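Local coordinates for protein putative enoyl-CoA hydratase (Streptomyces coelicolor A3, PDB 3G64) that probably hydrates 2-enoyl-CoA thioesters or catalyses a related reaction on acyl-CoA, as a crotonase-like member of the enoyl-CoA hydratase/isomerase family, at residues I196-E201 against D206-T211. Sequence-based numbering, arbitrary orientation.
Sequences ISELTE and DEAART
The methyl of Ala208 points nearly head-on at the Thr200 methyl, whose flank it meets, CB to CG2 at 3.7 Å, and this small apolar touch is where helix 205-217 comes up against the chain just past strand 198-199. Both side chains leave their backbones heading for each other, and their CA atoms, 7.2 Å apart, are the nearest pair between 196-201 and 206-211. In Thr200 the methyl lies anti to the carbonyl carbon, which sends it to the helix, while the hydroxyl sits between the backbone N and the carbonyl carbon (chi1 75°). From there OG1 donates a 2.9 Å hydrogen bond to Glu201 O, approaching from above the carbonyl plane, 41° out of it; that bond probably steadies the rotation that aims CG2 at the helix.

Glu198, two residues back on the strand, points the same way. Its chain runs fully extended, bringing the carboxylate alongside Ala208, with OE2 4.0 Å from the Ala208 CB. The other oxygen works through water: a single molecule donates to Glu198 OE1 at 3.0 Å and to Ala208 O at 2.9 Å, tying the carboxylate to the helix backbone where no direct hydrogen bond joins the two segments. A serine in place of Thr200 lacks the methyl and would probably leave a gap in front of the Ala208 CB, even if its hydroxyl still reached Glu201 O.

Val139 of the neighbouring strand 137-140 touches both Thr200 and Ala208, and on the helix Ala209 packs on Ile117 of strand 116-120. This is the short strand-to-helix connection by which the chain turns back over the sheet, at the edge, within this chain, of the mostly parallel sheet of the crotonase fold.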
loop_
_atom_site.group_PDB
_atom_site.type_symbol
_atom_site.label_atom_id
_atom_site.label_comp_id
_atom_site.label_asym_id
_atom_site.label_seq_id
_atom_site.Cartn_x
_atom_site.Cartn_y
_atom_site.Cartn_z
ATOM N N ILE A 196 11.465 3.195 -8.722
ATOM C CA ILE A 196 12.754 2.721 -9.246
ATOM C C ILE A 196 13.379 1.648 -8.379
ATOM O O ILE A 196 13.529 1.846 -7.167
ATOM C CB ILE A 196 13.781 3.874 -9.322
ATOM C CG1 ILE A 196 13.210 5.031 -10.137
ATOM C CG2 ILE A 196 15.145 3.390 -9.879
ATOM C CD1 ILE A 196 12.818 4.622 -11.506
ATOM N N SER A 197 13.780 0.530 -8.990
ATOM C CA SER A 197 14.445 -0.549 -8.243
ATOM C C SER A 197 15.963 -0.347 -8.192
ATOM O O SER A 197 16.613 -0.696 -7.212
ATOM C CB SER A 197 14.142 -1.903 -8.892
ATOM O OG SER A 197 12.761 -1.989 -9.230
ATOM N N GLU A 198 16.514 0.202 -9.269
ATOM C CA GLU A 198 17.935 0.546 -9.344
ATOM C C GLU A 198 18.130 1.754 -10.240
ATOM O O GLU A 198 17.692 1.756 -11.384
ATOM C CB GLU A 198 18.761 -0.606 -9.897
ATOM C CG GLU A 198 20.235 -0.223 -10.032
ATOM C CD GLU A 198 21.097 -1.337 -10.572
ATOM O OE1 GLU A 198 20.599 -2.478 -10.704
ATOM O OE2 GLU A 198 22.283 -1.059 -10.861
ATOM N N LEU A 199 18.746 2.797 -9.705
ATOM C CA LEU A 199 19.047 3.972 -10.506
ATOM C C LEU A 199 20.456 3.791 -11.047
ATOM O O LEU A 199 21.373 3.534 -10.293
ATOM C CB LEU A 199 18.977 5.243 -9.663
ATOM C CG LEU A 199 19.270 6.500 -10.483
ATOM C CD1 LEU A 199 18.179 6.712 -11.523
ATOM C CD2 LEU A 199 19.397 7.698 -9.570
ATOM N N THR A 200 20.621 3.893 -12.355
ATOM C CA THR A 200 21.931 3.719 -12.957
ATOM C C THR A 200 22.506 5.049 -13.403
ATOM O O THR A 200 21.864 6.102 -13.323
ATOM C CB THR A 200 21.868 2.822 -14.191
ATOM O OG1 THR A 200 21.305 3.562 -15.280
ATOM C CG2 THR A 200 21.011 1.591 -13.916
ATOM N N GLU A 201 23.736 4.972 -13.891
ATOM C CA GLU A 201 24.390 6.044 -14.613
ATOM C C GLU A 201 23.776 6.216 -16.003
ATOM O O GLU A 201 23.262 5.267 -16.595
ATOM C CB GLU A 201 25.844 5.621 -14.782
ATOM C CG GLU A 201 26.864 6.672 -14.581
ATOM C CD GLU A 201 28.238 6.175 -15.037
ATOM O OE1 GLU A 201 28.737 5.179 -14.459
ATOM O OE2 GLU A 201 28.803 6.765 -15.987
ATOM N N ASP A 206 20.485 -0.541 -19.941
ATOM C CA ASP A 206 20.435 -1.859 -20.582
ATOM C C ASP A 206 21.479 -2.825 -20.006
ATOM O O ASP A 206 21.203 -3.997 -19.767
ATOM C CB ASP A 206 20.593 -1.725 -22.097
ATOM C CG ASP A 206 19.412 -0.973 -22.739
ATOM O OD1 ASP A 206 18.272 -1.435 -22.614
ATOM O OD2 ASP A 206 19.613 0.080 -23.380
ATOM N N GLU A 207 22.675 -2.308 -19.762
ATOM C CA GLU A 207 23.755 -3.127 -19.242
ATOM C C GLU A 207 23.429 -3.569 -17.818
ATOM O O GLU A 207 23.564 -4.747 -17.469
ATOM C CB GLU A 207 25.051 -2.318 -19.299
ATOM C CG GLU A 207 26.148 -2.825 -18.406
ATOM C CD GLU A 207 27.444 -2.029 -18.577
ATOM O OE1 GLU A 207 27.417 -0.777 -18.477
ATOM O OE2 GLU A 207 28.490 -2.670 -18.816
ATOM N N ALA A 208 22.964 -2.634 -16.996
ATOM C CA ALA A 208 22.608 -2.983 -15.620
ATOM C C ALA A 208 21.398 -3.941 -15.579
ATOM O O ALA A 208 21.348 -4.828 -14.744
ATOM C CB ALA A 208 22.325 -1.724 -14.805
ATOM N N ALA A 209 20.461 -3.791 -16.514
ATOM C CA ALA A 209 19.306 -4.700 -16.560
ATOM C C ALA A 209 19.770 -6.101 -16.891
ATOM O O ALA A 209 19.331 -7.081 -16.306
ATOM C CB ALA A 209 18.279 -4.217 -17.581
ATOM N N ARG A 210 20.691 -6.188 -17.839
ATOM C CA ARG A 210 21.248 -7.472 -18.226
ATOM C C ARG A 210 22.026 -8.136 -17.070
ATOM O O ARG A 210 21.992 -9.356 -16.913
ATOM C CB ARG A 210 22.162 -7.301 -19.441
ATOM C CG ARG A 210 22.827 -8.588 -19.841
ATOM C CD ARG A 210 23.714 -8.407 -21.047
ATOM N NE ARG A 210 24.676 -9.497 -21.089
ATOM C CZ ARG A 210 25.812 -9.476 -21.772
ATOM N NH1 ARG A 210 26.136 -8.408 -22.497
ATOM N NH2 ARG A 210 26.622 -10.529 -21.726
ATOM N N THR A 211 22.732 -7.329 -16.281
ATOM C CA THR A 211 23.500 -7.840 -15.136
ATOM C C THR A 211 22.514 -8.361 -14.085
ATOM O O THR A 211 22.677 -9.459 -13.537
ATOM C CB THR A 211 24.433 -6.735 -14.533
ATOM O OG1 THR A 211 25.471 -6.397 -15.474
ATOM C CG2 THR A 211 25.076 -7.187 -13.224
HETATM O O HOH W 1 22.375 -4.480 -12.012
#